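Local coordinates for protein fumarylacetoacetate hydrolase (Burkholderia xenovorans, PDB 5TI1) that probably hydrolyses fumarylacetoacetate to fumarate and acetoacetate, the last step of phenylalanine and tyrosine breakdown, at a metal-dependent active site, at residues Trp289-Asp294 with Tyr428-Gly433; Gly35-Ser38 with Leu42-Gly45; Met255-Asp260 with Ile324-Thr329; Ile225-Gly230 with Leu417-Trp422; Ala17-Ser22 with Ser107-Leu112. All coordinates share one frame; numbering follows the deposited sequence.

Contact 1: residues Trp289-Asp294 with Tyr428-Gly433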
# COMPACT_ATOMS: atom_id res chain seq x y z
N TRP B 289 -13.13 -16.53 -0.60
CA TRP B 289 -13.67 -16.95 0.69
C TRP B 289 -12.61 -16.82 1.79
O TRP B 289 -11.56 -17.47 1.74
CB TRP B 289 -14.19 -18.39 0.64
CG TRP B 289 -15.39 -18.57 -0.24
CD1 TRP B 289 -15.44 -19.26 -1.42
CD2 TRP B 289 -16.71 -18.05 -0.02
NE1 TRP B 289 -16.71 -19.20 -1.95
CE2 TRP B 289 -17.51 -18.46 -1.11
CE3 TRP B 289 -17.29 -17.28 0.99
CZ2 TRP B 289 -18.86 -18.14 -1.22
CZ3 TRP B 289 -18.63 -16.94 0.88
CH2 TRP B 289 -19.40 -17.38 -0.21
N ILE B 290 -12.90 -16.02 2.81
CA ILE B 290 -11.96 -15.89 3.92
C ILE B 290 -12.30 -16.97 4.93
O ILE B 290 -13.36 -16.92 5.56
CB ILE B 290 -11.98 -14.50 4.55
CG1 ILE B 290 -11.59 -13.44 3.52
CG2 ILE B 290 -10.98 -14.46 5.69
CD1 ILE B 290 -11.50 -12.04 4.10
N VAL B 291 -11.42 -17.95 5.06
CA VAL B 291 -11.59 -19.02 6.05
C VAL B 291 -11.10 -18.48 7.38
O VAL B 291 -9.95 -18.03 7.49
CB VAL B 291 -10.81 -20.28 5.64
CG1 VAL B 291 -10.83 -21.32 6.77
CG2 VAL B 291 -11.38 -20.88 4.33
N THR B 292 -11.98 -18.47 8.39
CA THR B 292 -11.64 -17.83 9.66
C THR B 292 -10.54 -18.58 10.40
O THR B 292 -10.42 -19.81 10.31
CB THR B 292 -12.86 -17.71 10.59
OG1 THR B 292 -13.39 -19.01 10.87
CG2 THR B 292 -13.93 -16.83 9.98
N LEU B 293 -9.75 -17.82 11.15
CA LEU B 293 -8.70 -18.44 11.95
C LEU B 293 -9.27 -19.43 12.95
O LEU B 293 -8.68 -20.48 13.21
CB LEU B 293 -7.88 -17.35 12.64
CG LEU B 293 -6.62 -17.91 13.30
CD1 LEU B 293 -5.62 -18.36 12.24
CD2 LEU B 293 -6.00 -16.90 14.25
N ASP B 294 -10.46 -19.13 13.49
CA ASP B 294 -11.13 -20.07 14.38
C ASP B 294 -11.45 -21.39 13.67
O ASP B 294 -11.25 -22.47 14.25
CB ASP B 294 -12.41 -19.44 14.95
CG ASP B 294 -12.12 -18.55 16.15
OD1 ASP B 294 -11.16 -18.85 16.88
OD2 ASP B 294 -12.84 -17.54 16.35
N TYR B 428 -13.83 -35.20 6.61
CA TYR B 428 -14.30 -33.90 6.14
C TYR B 428 -13.09 -33.02 5.84
O TYR B 428 -11.95 -33.37 6.13
CB TYR B 428 -15.21 -33.22 7.16
CG TYR B 428 -14.47 -32.64 8.35
CD1 TYR B 428 -13.86 -33.48 9.28
CD2 TYR B 428 -14.38 -31.27 8.55
CE1 TYR B 428 -13.18 -32.97 10.37
CE2 TYR B 428 -13.71 -30.75 9.65
CZ TYR B 428 -13.11 -31.61 10.56
OH TYR B 428 -12.43 -31.12 11.66
N ARG B 429 -13.38 -31.87 5.24
CA ARG B 429 -12.37 -30.88 4.90
C ARG B 429 -12.83 -29.50 5.34
O ARG B 429 -14.02 -29.22 5.48
CB ARG B 429 -12.07 -30.87 3.39
CG ARG B 429 -11.45 -32.15 2.86
CD ARG B 429 -11.08 -32.01 1.40
NE ARG B 429 -10.37 -33.19 0.92
CZ ARG B 429 -9.95 -33.34 -0.33
NH1 ARG B 429 -10.16 -32.39 -1.22
NH2 ARG B 429 -9.31 -34.44 -0.70
N VAL B 430 -11.84 -28.64 5.55
CA VAL B 430 -12.04 -27.21 5.75
C VAL B 430 -11.19 -26.56 4.67
O VAL B 430 -9.96 -26.51 4.78
CB VAL B 430 -11.62 -26.76 7.16
CG1 VAL B 430 -11.62 -25.24 7.29
CG2 VAL B 430 -12.55 -27.38 8.18
N GLY B 431 -11.84 -26.12 3.58
CA GLY B 431 -11.15 -25.76 2.36
C GLY B 431 -11.31 -24.30 1.97
O GLY B 431 -12.10 -23.55 2.56
N PHE B 432 -10.57 -23.92 0.93
CA PHE B 432 -10.40 -22.51 0.57
C PHE B 432 -11.02 -22.15 -0.78
O PHE B 432 -10.94 -20.98 -1.18
CB PHE B 432 -8.91 -22.15 0.58
CG PHE B 432 -8.34 -21.96 1.95
CD1 PHE B 432 -8.01 -23.05 2.73
CD2 PHE B 432 -8.11 -20.68 2.45
CE1 PHE B 432 -7.48 -22.88 3.99
CE2 PHE B 432 -7.58 -20.50 3.71
CZ PHE B 432 -7.26 -21.60 4.48
N GLY B 433 -11.63 -23.10 -1.48
CA GLY B 433 -12.06 -22.75 -2.82
C GLY B 433 -10.87 -22.63 -3.76
O GLY B 433 -9.84 -23.30 -3.59

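Contact 2: residues Gly35-Ser38 with Leu42-Gly45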
# COMPACT_ATOMS: atom_id res chain seq x y z
N GLY B 35 -15.67 -31.93 -0.13
CA GLY B 35 -16.02 -30.55 -0.39
C GLY B 35 -15.32 -29.60 0.56
O GLY B 35 -15.03 -29.93 1.71
N ASP B 36 -15.05 -28.39 0.06
CA ASP B 36 -14.35 -27.40 0.87
C ASP B 36 -15.23 -26.83 1.98
O ASP B 36 -14.72 -26.47 3.04
CB ASP B 36 -13.84 -26.26 -0.02
CG ASP B 36 -12.59 -26.63 -0.80
OD1 ASP B 36 -11.78 -27.45 -0.31
OD2 ASP B 36 -12.40 -26.10 -1.91
N PHE B 37 -16.54 -26.75 1.75
CA PHE B 37 -17.39 -25.93 2.59
C PHE B 37 -18.26 -26.77 3.53
O PHE B 37 -19.49 -26.69 3.51
CB PHE B 37 -18.20 -25.00 1.69
CG PHE B 37 -17.32 -24.23 0.74
CD1 PHE B 37 -16.28 -23.46 1.22
CD2 PHE B 37 -17.50 -24.33 -0.64
CE1 PHE B 37 -15.44 -22.77 0.35
CE2 PHE B 37 -16.67 -23.64 -1.52
CZ PHE B 37 -15.65 -22.86 -1.02
N SER B 38 -17.59 -27.58 4.34
CA SER B 38 -18.23 -28.34 5.41
C SER B 38 -18.90 -27.39 6.40
O SER B 38 -18.57 -26.21 6.48
CB SER B 38 -17.20 -29.18 6.14
OG SER B 38 -16.07 -28.36 6.46
N LEU B 42 -17.53 -22.57 7.29
CA LEU B 42 -18.26 -21.32 7.42
C LEU B 42 -17.35 -20.13 7.10
O LEU B 42 -17.12 -19.27 7.97
CB LEU B 42 -18.87 -21.20 8.82
CG LEU B 42 -19.66 -22.43 9.25
CD1 LEU B 42 -20.24 -22.27 10.66
CD2 LEU B 42 -20.76 -22.75 8.25
N PRO B 43 -16.83 -20.03 5.88
CA PRO B 43 -15.99 -18.88 5.53
C PRO B 43 -16.85 -17.70 5.10
O PRO B 43 -18.01 -17.84 4.71
CB PRO B 43 -15.16 -19.41 4.36
CG PRO B 43 -16.13 -20.35 3.65
CD PRO B 43 -17.00 -20.96 4.75
N PHE B 44 -16.24 -16.51 5.15
CA PHE B 44 -16.91 -15.26 4.83
C PHE B 44 -16.48 -14.72 3.47
O PHE B 44 -15.29 -14.80 3.12
CB PHE B 44 -16.65 -14.19 5.90
CG PHE B 44 -17.30 -14.49 7.21
CD1 PHE B 44 -18.58 -14.03 7.48
CD2 PHE B 44 -16.64 -15.22 8.18
CE1 PHE B 44 -19.19 -14.30 8.70
CE2 PHE B 44 -17.23 -15.49 9.40
CZ PHE B 44 -18.51 -15.03 9.66
N GLY B 45 -17.43 -14.16 2.74
CA GLY B 45 -17.18 -13.53 1.46
C GLY B 45 -18.19 -12.44 1.18
O GLY B 45 -19.07 -12.15 1.99
O HOH W 1 -18.73 -23.70 4.93

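Contact 3: residues Met255-Asp260 with Ile324-Thr329. With NA (sodium ion), chain L; MG (magnesium ion), chain K.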
# COMPACT_ATOMS: atom_id res chain seq x y z
N MET B 255 -7.87 -16.36 6.48
CA MET B 255 -6.88 -16.62 5.45
C MET B 255 -7.56 -16.82 4.10
O MET B 255 -8.71 -17.25 4.03
CB MET B 255 -6.05 -17.86 5.79
CG MET B 255 -4.78 -18.02 4.99
SD MET B 255 -3.91 -19.51 5.49
CE MET B 255 -3.53 -19.13 7.20
N VAL B 256 -6.82 -16.48 3.04
CA VAL B 256 -7.21 -16.74 1.66
C VAL B 256 -6.01 -17.37 0.96
O VAL B 256 -4.89 -17.37 1.46
CB VAL B 256 -7.65 -15.46 0.92
CG1 VAL B 256 -8.91 -14.88 1.55
CG2 VAL B 256 -6.50 -14.44 0.91
N LEU B 257 -6.26 -17.90 -0.24
CA LEU B 257 -5.18 -18.27 -1.14
C LEU B 257 -4.74 -17.04 -1.93
O LEU B 257 -5.54 -16.15 -2.21
CB LEU B 257 -5.64 -19.36 -2.11
CG LEU B 257 -6.19 -20.64 -1.46
CD1 LEU B 257 -6.76 -21.58 -2.51
CD2 LEU B 257 -5.11 -21.34 -0.66
N LEU B 258 -3.46 -16.99 -2.28
CA LEU B 258 -2.86 -15.79 -2.86
C LEU B 258 -1.84 -16.19 -3.91
O LEU B 258 -0.88 -16.91 -3.60
CB LEU B 258 -2.22 -14.92 -1.77
CG LEU B 258 -1.76 -13.49 -2.14
CD1 LEU B 258 -1.69 -12.58 -0.88
CD2 LEU B 258 -0.42 -13.49 -2.85
N ASN B 259 -2.05 -15.74 -5.15
CA ASN B 259 -1.10 -15.95 -6.23
C ASN B 259 -0.46 -14.60 -6.54
O ASN B 259 -1.08 -13.73 -7.15
CB ASN B 259 -1.79 -16.52 -7.47
CG ASN B 259 -0.80 -16.82 -8.59
OD1 ASN B 259 0.41 -16.56 -8.45
ND2 ASN B 259 -1.30 -17.38 -9.71
N ASP B 260 0.80 -14.45 -6.13
CA ASP B 260 1.56 -13.22 -6.37
C ASP B 260 2.25 -13.34 -7.72
O ASP B 260 3.44 -13.68 -7.82
CB ASP B 260 2.55 -12.97 -5.24
CG ASP B 260 3.43 -11.75 -5.48
OD1 ASP B 260 3.01 -10.85 -6.24
OD2 ASP B 260 4.56 -11.71 -4.93
N ILE B 324 -2.33 -27.04 6.04
CA ILE B 324 -3.16 -26.64 4.90
C ILE B 324 -2.55 -27.27 3.66
O ILE B 324 -1.45 -26.88 3.23
CB ILE B 324 -3.25 -25.12 4.73
CG1 ILE B 324 -3.57 -24.41 6.05
CG2 ILE B 324 -4.32 -24.78 3.71
CD1 ILE B 324 -3.73 -22.89 5.88
N THR B 325 -3.24 -28.25 3.09
CA THR B 325 -2.82 -28.85 1.83
C THR B 325 -3.06 -27.85 0.71
O THR B 325 -4.14 -27.26 0.61
CB THR B 325 -3.58 -30.15 1.57
OG1 THR B 325 -3.19 -31.14 2.53
CG2 THR B 325 -3.29 -30.69 0.18
N LEU B 326 -2.04 -27.63 -0.12
CA LEU B 326 -2.12 -26.70 -1.24
C LEU B 326 -1.75 -27.39 -2.55
O LEU B 326 -0.86 -28.25 -2.57
CB LEU B 326 -1.20 -25.50 -1.01
CG LEU B 326 -1.41 -24.69 0.27
CD1 LEU B 326 -0.22 -23.80 0.53
CD2 LEU B 326 -2.68 -23.86 0.20
N GLU B 327 -2.44 -27.01 -3.63
CA GLU B 327 -2.19 -27.56 -4.96
C GLU B 327 -2.34 -26.46 -6.00
O GLU B 327 -3.07 -25.49 -5.80
CB GLU B 327 -3.16 -28.71 -5.31
CG GLU B 327 -3.14 -29.88 -4.34
CD GLU B 327 -3.86 -31.11 -4.86
OE1 GLU B 327 -4.39 -31.06 -5.99
OE2 GLU B 327 -3.89 -32.14 -4.14
N VAL B 328 -1.63 -26.62 -7.10
CA VAL B 328 -1.73 -25.70 -8.23
C VAL B 328 -1.92 -26.54 -9.48
O VAL B 328 -1.24 -27.56 -9.65
CB VAL B 328 -0.50 -24.78 -8.34
CG1 VAL B 328 -0.59 -23.89 -9.59
CG2 VAL B 328 -0.34 -23.92 -7.06
N THR B 329 -2.86 -26.14 -10.33
CA THR B 329 -3.00 -26.75 -11.64
C THR B 329 -2.76 -25.69 -12.70
O THR B 329 -2.94 -24.49 -12.48
CB THR B 329 -4.38 -27.41 -11.83
OG1 THR B 329 -5.40 -26.41 -11.83
CG2 THR B 329 -4.65 -28.42 -10.70
NA NA L . 1.91 -9.97 -8.15
MG MG K . 5.53 -13.18 -3.34

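Contact 4: residues Ile225-Gly230 with Leu417-Trp422. With MG (magnesium ion), chain K.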
# COMPACT_ATOMS: atom_id res chain seq x y z
N ILE B 225 3.93 -17.84 -11.37
CA ILE B 225 3.08 -17.76 -10.19
C ILE B 225 3.95 -17.62 -8.96
O ILE B 225 5.17 -17.86 -9.01
CB ILE B 225 2.18 -19.00 -10.02
CG1 ILE B 225 3.04 -20.18 -9.56
CG2 ILE B 225 1.43 -19.30 -11.31
CD1 ILE B 225 2.27 -21.43 -9.27
N GLU B 226 3.34 -17.27 -7.83
CA GLU B 226 3.92 -17.53 -6.52
C GLU B 226 2.79 -18.04 -5.65
O GLU B 226 1.87 -17.29 -5.31
CB GLU B 226 4.57 -16.28 -5.91
CG GLU B 226 5.77 -15.79 -6.72
CD GLU B 226 6.79 -15.05 -5.89
OE1 GLU B 226 7.99 -15.11 -6.23
OE2 GLU B 226 6.39 -14.39 -4.92
N LEU B 227 2.83 -19.35 -5.36
CA LEU B 227 1.84 -19.98 -4.50
C LEU B 227 2.04 -19.50 -3.07
O LEU B 227 3.11 -19.69 -2.49
CB LEU B 227 1.97 -21.50 -4.56
CG LEU B 227 1.30 -22.25 -3.41
CD1 LEU B 227 -0.21 -22.16 -3.51
CD2 LEU B 227 1.73 -23.71 -3.41
N GLU B 228 1.00 -18.87 -2.52
CA GLU B 228 1.07 -18.30 -1.18
C GLU B 228 -0.29 -18.40 -0.50
O GLU B 228 -1.31 -18.67 -1.14
CB GLU B 228 1.49 -16.83 -1.21
CG GLU B 228 2.76 -16.54 -1.99
CD GLU B 228 3.24 -15.13 -1.80
OE1 GLU B 228 4.01 -14.64 -2.64
OE2 GLU B 228 2.84 -14.52 -0.79
N THR B 229 -0.31 -18.14 0.80
CA THR B 229 -1.53 -17.78 1.49
C THR B 229 -1.45 -16.31 1.91
O THR B 229 -0.37 -15.73 2.07
CB THR B 229 -1.75 -18.63 2.74
OG1 THR B 229 -0.75 -18.30 3.69
CG2 THR B 229 -1.67 -20.14 2.40
N GLY B 230 -2.62 -15.70 2.09
CA GLY B 230 -2.65 -14.38 2.68
C GLY B 230 -3.54 -14.38 3.90
O GLY B 230 -4.64 -14.94 3.86
N LEU B 417 -4.07 -20.64 -14.46
CA LEU B 417 -3.38 -21.12 -13.26
C LEU B 417 -4.37 -21.11 -12.11
O LEU B 417 -4.97 -20.07 -11.83
CB LEU B 417 -2.16 -20.25 -12.95
CG LEU B 417 -0.86 -20.57 -13.71
CD1 LEU B 417 -0.27 -21.88 -13.21
CD2 LEU B 417 -1.01 -20.59 -15.23
N THR B 418 -4.54 -22.26 -11.45
CA THR B 418 -5.53 -22.39 -10.39
C THR B 418 -4.87 -22.90 -9.11
O THR B 418 -4.38 -24.03 -9.06
CB THR B 418 -6.66 -23.33 -10.80
OG1 THR B 418 -7.22 -22.88 -12.05
CG2 THR B 418 -7.74 -23.32 -9.75
N LEU B 419 -4.92 -22.08 -8.06
CA LEU B 419 -4.53 -22.49 -6.71
C LEU B 419 -5.74 -23.06 -5.98
O LEU B 419 -6.85 -22.53 -6.09
CB LEU B 419 -3.98 -21.31 -5.92
CG LEU B 419 -2.52 -20.87 -6.01
CD1 LEU B 419 -2.16 -20.52 -7.40
CD2 LEU B 419 -2.25 -19.68 -5.07
N ALA B 420 -5.51 -24.13 -5.21
CA ALA B 420 -6.56 -24.74 -4.41
C ALA B 420 -5.96 -25.18 -3.08
O ALA B 420 -4.77 -25.46 -2.99
CB ALA B 420 -7.20 -25.93 -5.12
N GLY B 421 -6.81 -25.26 -2.07
CA GLY B 421 -6.31 -25.58 -0.74
C GLY B 421 -7.40 -26.07 0.18
O GLY B 421 -8.56 -25.65 0.08
N TRP B 422 -7.01 -26.95 1.11
CA TRP B 422 -7.94 -27.43 2.12
C TRP B 422 -7.15 -27.98 3.30
O TRP B 422 -6.00 -28.39 3.16
CB TRP B 422 -8.88 -28.51 1.56
CG TRP B 422 -8.15 -29.63 0.90
CD1 TRP B 422 -7.66 -30.76 1.50
CD2 TRP B 422 -7.82 -29.73 -0.48
NE1 TRP B 422 -7.04 -31.55 0.57
CE2 TRP B 422 -7.13 -30.94 -0.65
CE3 TRP B 422 -8.04 -28.90 -1.59
CZ2 TRP B 422 -6.66 -31.35 -1.90
CZ3 TRP B 422 -7.57 -29.32 -2.82
CH2 TRP B 422 -6.89 -30.53 -2.97
MG MG K . 5.53 -13.18 -3.34

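Contact 5: residues Ala17-Ser22 with Ser107-Leu112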
# COMPACT_ATOMS: atom_id res chain seq x y z
N ALA B 17 -18.14 -26.51 19.91
CA ALA B 17 -19.12 -27.35 19.21
C ALA B 17 -19.07 -27.15 17.70
O ALA B 17 -19.32 -28.09 16.95
CB ALA B 17 -20.53 -27.06 19.75
N THR B 18 -18.74 -25.93 17.25
CA THR B 18 -18.67 -25.65 15.81
C THR B 18 -17.50 -26.34 15.13
O THR B 18 -17.46 -26.41 13.90
CB THR B 18 -18.57 -24.14 15.57
OG1 THR B 18 -17.27 -23.67 15.97
CG2 THR B 18 -19.65 -23.38 16.33
N LEU B 19 -16.53 -26.83 15.90
CA LEU B 19 -15.35 -27.50 15.37
C LEU B 19 -15.49 -29.01 15.35
O LEU B 19 -14.60 -29.70 14.84
CB LEU B 19 -14.12 -27.11 16.19
CG LEU B 19 -13.85 -25.61 16.30
CD1 LEU B 19 -12.67 -25.34 17.20
CD2 LEU B 19 -13.61 -25.05 14.89
N ASP B 20 -16.58 -29.53 15.90
CA ASP B 20 -16.80 -30.96 16.07
C ASP B 20 -16.92 -31.67 14.73
O ASP B 20 -17.91 -31.46 14.02
CB ASP B 20 -18.07 -31.16 16.91
CG ASP B 20 -18.42 -32.63 17.12
OD1 ASP B 20 -17.64 -33.52 16.73
OD2 ASP B 20 -19.50 -32.89 17.68
N PRO B 21 -15.96 -32.53 14.36
CA PRO B 21 -16.06 -33.27 13.09
C PRO B 21 -17.34 -34.07 12.89
O PRO B 21 -17.71 -34.36 11.75
CB PRO B 21 -14.85 -34.20 13.16
CG PRO B 21 -13.86 -33.46 13.97
CD PRO B 21 -14.67 -32.77 15.03
N SER B 22 -18.03 -34.43 13.97
CA SER B 22 -19.23 -35.25 13.83
C SER B 22 -20.44 -34.44 13.36
O SER B 22 -21.41 -35.03 12.86
CB SER B 22 -19.56 -35.96 15.15
OG SER B 22 -20.02 -35.06 16.14
N SER B 107 -19.71 -15.15 17.75
CA SER B 107 -21.16 -15.13 17.87
C SER B 107 -21.84 -15.52 16.56
O SER B 107 -22.69 -16.42 16.53
CB SER B 107 -21.63 -13.75 18.33
OG SER B 107 -23.04 -13.70 18.41
N VAL B 108 -21.48 -14.84 15.46
CA VAL B 108 -22.07 -15.17 14.17
C VAL B 108 -21.80 -16.63 13.81
O VAL B 108 -22.69 -17.35 13.34
CB VAL B 108 -21.56 -14.21 13.08
CG1 VAL B 108 -21.98 -14.70 11.70
CG2 VAL B 108 -22.10 -12.82 13.32
N ARG B 109 -20.57 -17.09 14.03
CA ARG B 109 -20.22 -18.46 13.65
C ARG B 109 -21.04 -19.48 14.44
O ARG B 109 -21.47 -20.50 13.88
CB ARG B 109 -18.73 -18.69 13.87
CG ARG B 109 -18.36 -20.13 13.67
CD ARG B 109 -16.91 -20.39 13.94
NE ARG B 109 -16.67 -21.82 13.83
CZ ARG B 109 -16.38 -22.42 12.69
NH1 ARG B 109 -16.29 -21.69 11.58
NH2 ARG B 109 -16.19 -23.73 12.65
N VAL B 110 -21.27 -19.22 15.72
CA VAL B 110 -22.05 -20.15 16.53
C VAL B 110 -23.51 -20.15 16.10
O VAL B 110 -24.13 -21.22 15.98
CB VAL B 110 -21.89 -19.82 18.03
CG1 VAL B 110 -22.81 -20.71 18.86
CG2 VAL B 110 -20.45 -20.03 18.47
N GLN B 111 -24.08 -18.97 15.87
CA GLN B 111 -25.47 -18.90 15.41
C GLN B 111 -25.64 -19.64 14.09
O GLN B 111 -26.57 -20.45 13.93
CB GLN B 111 -25.90 -17.44 15.27
CG GLN B 111 -25.94 -16.66 16.59
CD GLN B 111 -26.24 -15.18 16.37
OE1 GLN B 111 -27.38 -14.80 16.12
NE2 GLN B 111 -25.21 -14.35 16.45
N LEU B 112 -24.74 -19.39 13.14
CA LEU B 112 -24.84 -20.02 11.83
C LEU B 112 -24.68 -21.54 11.93
O LEU B 112 -25.45 -22.29 11.33
CB LEU B 112 -23.78 -19.44 10.89
CG LEU B 112 -24.20 -18.20 10.11
CD1 LEU B 112 -23.03 -17.65 9.32
CD2 LEU B 112 -25.37 -18.53 9.19

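Contact 1: residues Trp289-Asp294 with Tyr428-Gly433
Val291 lies over one face of the Phe432 ring, the two side chains crossing at about a right angle. Its CG2 makes the closest approach to the ring centre, a CH-pi contact with CG2 of Val291 3.9 Å from the centroid of the Phe432 ring and 14° off the ring normal, shifted somewhat toward the rim. The valine CB rests on the far end of the same ring, 3.8 Å from Phe432 CE2. With CG1 anti to its backbone N (chi1 172°), Val291 sends its two methyls to different partners, for CG1 meets Val430 CG1 at 4.0 Å while CG2 also lies 3.3 Å from the backbone Gly431 O. That carbonyl accepts a hydrogen bond from Asn41 ND2, so the methyl packs against an oxygen that is already bonded. One branched residue thus fits against three consecutive residues of the other strand, all buried. The contact sets the end of strand 284-292 against the start of strand 429-440, which belong to two different sheets. Met255 and Leu257 of strand 252-263 and Ile324 of strand 321-331 also touch Phe432, and Leu296 of helix 293-296 packs on both Val291 and Phe432.

Contact 2: residues Gly35-Ser38 with Leu42-Gly45
Residues Gly35-Ser38 and Leu42-Gly45 are two pieces of a bend in the chain, separated by three residues, with the CA atoms of Phe37 and Leu42 6.7 Å apart. Ser38 O and Leu42 N face each other at 3.9 Å, and a water spans them, donating to Ser38 O at 3.0 Å and accepting from Leu42 N at 2.9 Å. Leu42 has positive phi and psi (60° and 62°), a left-handed backbone conformation just ahead of strand 44-49. Ser38 N makes a weak backbone bond to Asp36 O, which also accepts from Asn41 ND2. The bend leads directly into strand 44-49 of the five-stranded antiparallel sheet in the N-terminal part of the chain, while Asp36 and Ser38 are tied to Gly433 and Arg429 of strand 429-440, so this loop joins the two parts of the fold. Among the side chains, Phe37 and Pro43 cross at about a right angle, with Pro43 CG 3.9 Å from Phe37 CD1 and 4.1 Å from Phe37 CE1. Asp36 CB lies over the centre of the Phe37 ring, 3.8 Å above its plane. Trp289 meets Phe37 edge-to-face and also touches Pro43, and Ala60 of strand 56-61 packs against both. Ser38 OG is bonded to Arg429 O.

Contact 3: residues Met255-Asp260 with Ile324-Thr329
Met255 swings CG anti to its backbone N (chi1 -165°), then bends at chi3 (-63°), which sets its thioether end against Ile324. The isoleucine extends CG1 and CD1 the other way, with chi2 at -177°, and the two side chains meet tip to tip, SD of Met255 3.4 Å from CD1 of Ile324. The methionine has a second deposited conformer, and the closeness of this contact is therefore doubtful. Two residues further along, the side chains of Leu257 and Leu326 run antiparallel alongside each other, with Leu257 CD2 3.6 Å from Leu326 CD2. The facing strands belong to different sheets: 252-263 to the mixed sheet that carries the metal ligands, 321-331 to the second mixed sheet. The CA atoms of Leu257 and Leu326 are 9.0 Å apart, so the two strands meet through side chains. Phe346 packs on both Met255 and Ile324, and Ile378 on Leu326. Three residues beyond Leu257, Asp260 bridges two metal ions with one carboxylate: OD1 of Asp260 binds the sodium ion at 2.4 Å, and Asp260 OD2 the magnesium ion, also at 2.4 Å. Asp153, Glu226 and Glu228 complete the protein ligands of the magnesium ion; Trp261, Lys280, Ala283 and Thr284 complete those of the sodium ion.

Contact 4: residues Ile225-Gly230 with Leu417-Trp422
Residues Ile225-Gly230 run in roughly the same direction as Leu417-Trp422 and splay apart toward Gly230 and Trp422, the CA atoms of Leu227 and Leu419 being 7.2 Å apart and those of Ile225 and Leu417 7.9 Å apart. The strands belong to different sheets, and two pairs of aliphatic side chains meet between them. At one end Ile225 presents its CG2 branch to the branch point of Leu417, with Ile225 CG2 3.6 Å from Leu417 CG. In the other pair, Leu227 has CG anti to its backbone N (chi1 162°), and its CD1 approaches Leu419 CD2 to 3.6 Å. Leu419 CD2 also lies 4.2 Å from Glu228 O. Val328 of strand 321-331 packs on Ile225, and Cys435 of strand 429-440 on Leu419. Glu226 and Glu228 point their CB atoms away from the other strand, and each chain extends beyond CG to reach the magnesium ion: Glu226 OE2 and Glu228 OE1 each bind it at 2.2 Å. The second carboxylate oxygens are occupied too, since Glu226 OE1 forms a salt bridge with Arg264 and Glu228 OE2 accepts from Gly376 N. The segment therefore puts apolar side chains against the second sheet and its two glutamates on the metal. Gathering four carboxylates at one ion probably depends on its charge, and Arg264 would offset part of the remainder.

Contact 5: residues Ala17-Ser22 with Ser107-Leu112
Thr18 and Arg109 carry the polar part of this contact between a turn and a helix. Arg109 leaves helix 102-116 with CG anti to its backbone N (chi1 173°) and stays extended as far as NE, which brings the guanidinium to the turn. There Arg109 NE donates to Thr18 OG1 at 2.9 Å with an N-H...O angle of 162°, and the hydroxyl oxygen sits at the edge of the guanidinium, only 9° out of its plane. A second bond, from Arg109 NH2 to Thr18 O at 3.2 Å, is weak and bent. NH2 also donates to Gln40 O and NH1 to Asn41 O, and together these carbonyls probably fix the rotation of the group. Thr18 OG1 is also bonded to Leu15 O, three residues earlier. Van der Waals contacts accompany the bonds: the Thr18 methyl CG2 rests 4.0 Å from Val110 CA, against the helix backbone, and Leu19 CD2 comes obliquely to 3.7 Å from Arg109 NH2. Within the first segment, Ala17 to Asp20 form a type I beta turn, followed by an Asx turn in which Asp20 OD1 accepts from Ser22 N at 2.9 Å; the Ser22 hydroxyl donates to Asp20 OD2. This is structural packing away from the metal site: it ties the loop after helix 13-17 to helix 102-116, whose other neighbours include helix 68-73 through Leu112, while Pro298 touches Leu19 and Leu42, shortly before strand 44-49, touches Arg109.

Contacts 3 and 4 have centres only 2 Å apart and share the interior between two mixed sheets: strands 252-263 and 223-233 are neighbours in one, 321-331 and 416-424 in the other, and both contacts supply ligands to the same magnesium ion. Contact 1, about 12 and 14 Å from them centre to centre, joins the same sheets through strands 284-292 and 429-440. Contact 2, its centre about 5 Å from that of contact 1, bonds directly to it, linking the N-terminal sheet to the C-terminal strands. Contact 5 is outermost, about 27 Å from contact 4 between centres. In sequence, contact 2 lies between the segments of contact 5; later, contact 3 lies between those of contact 4, and contact 1 crosses both.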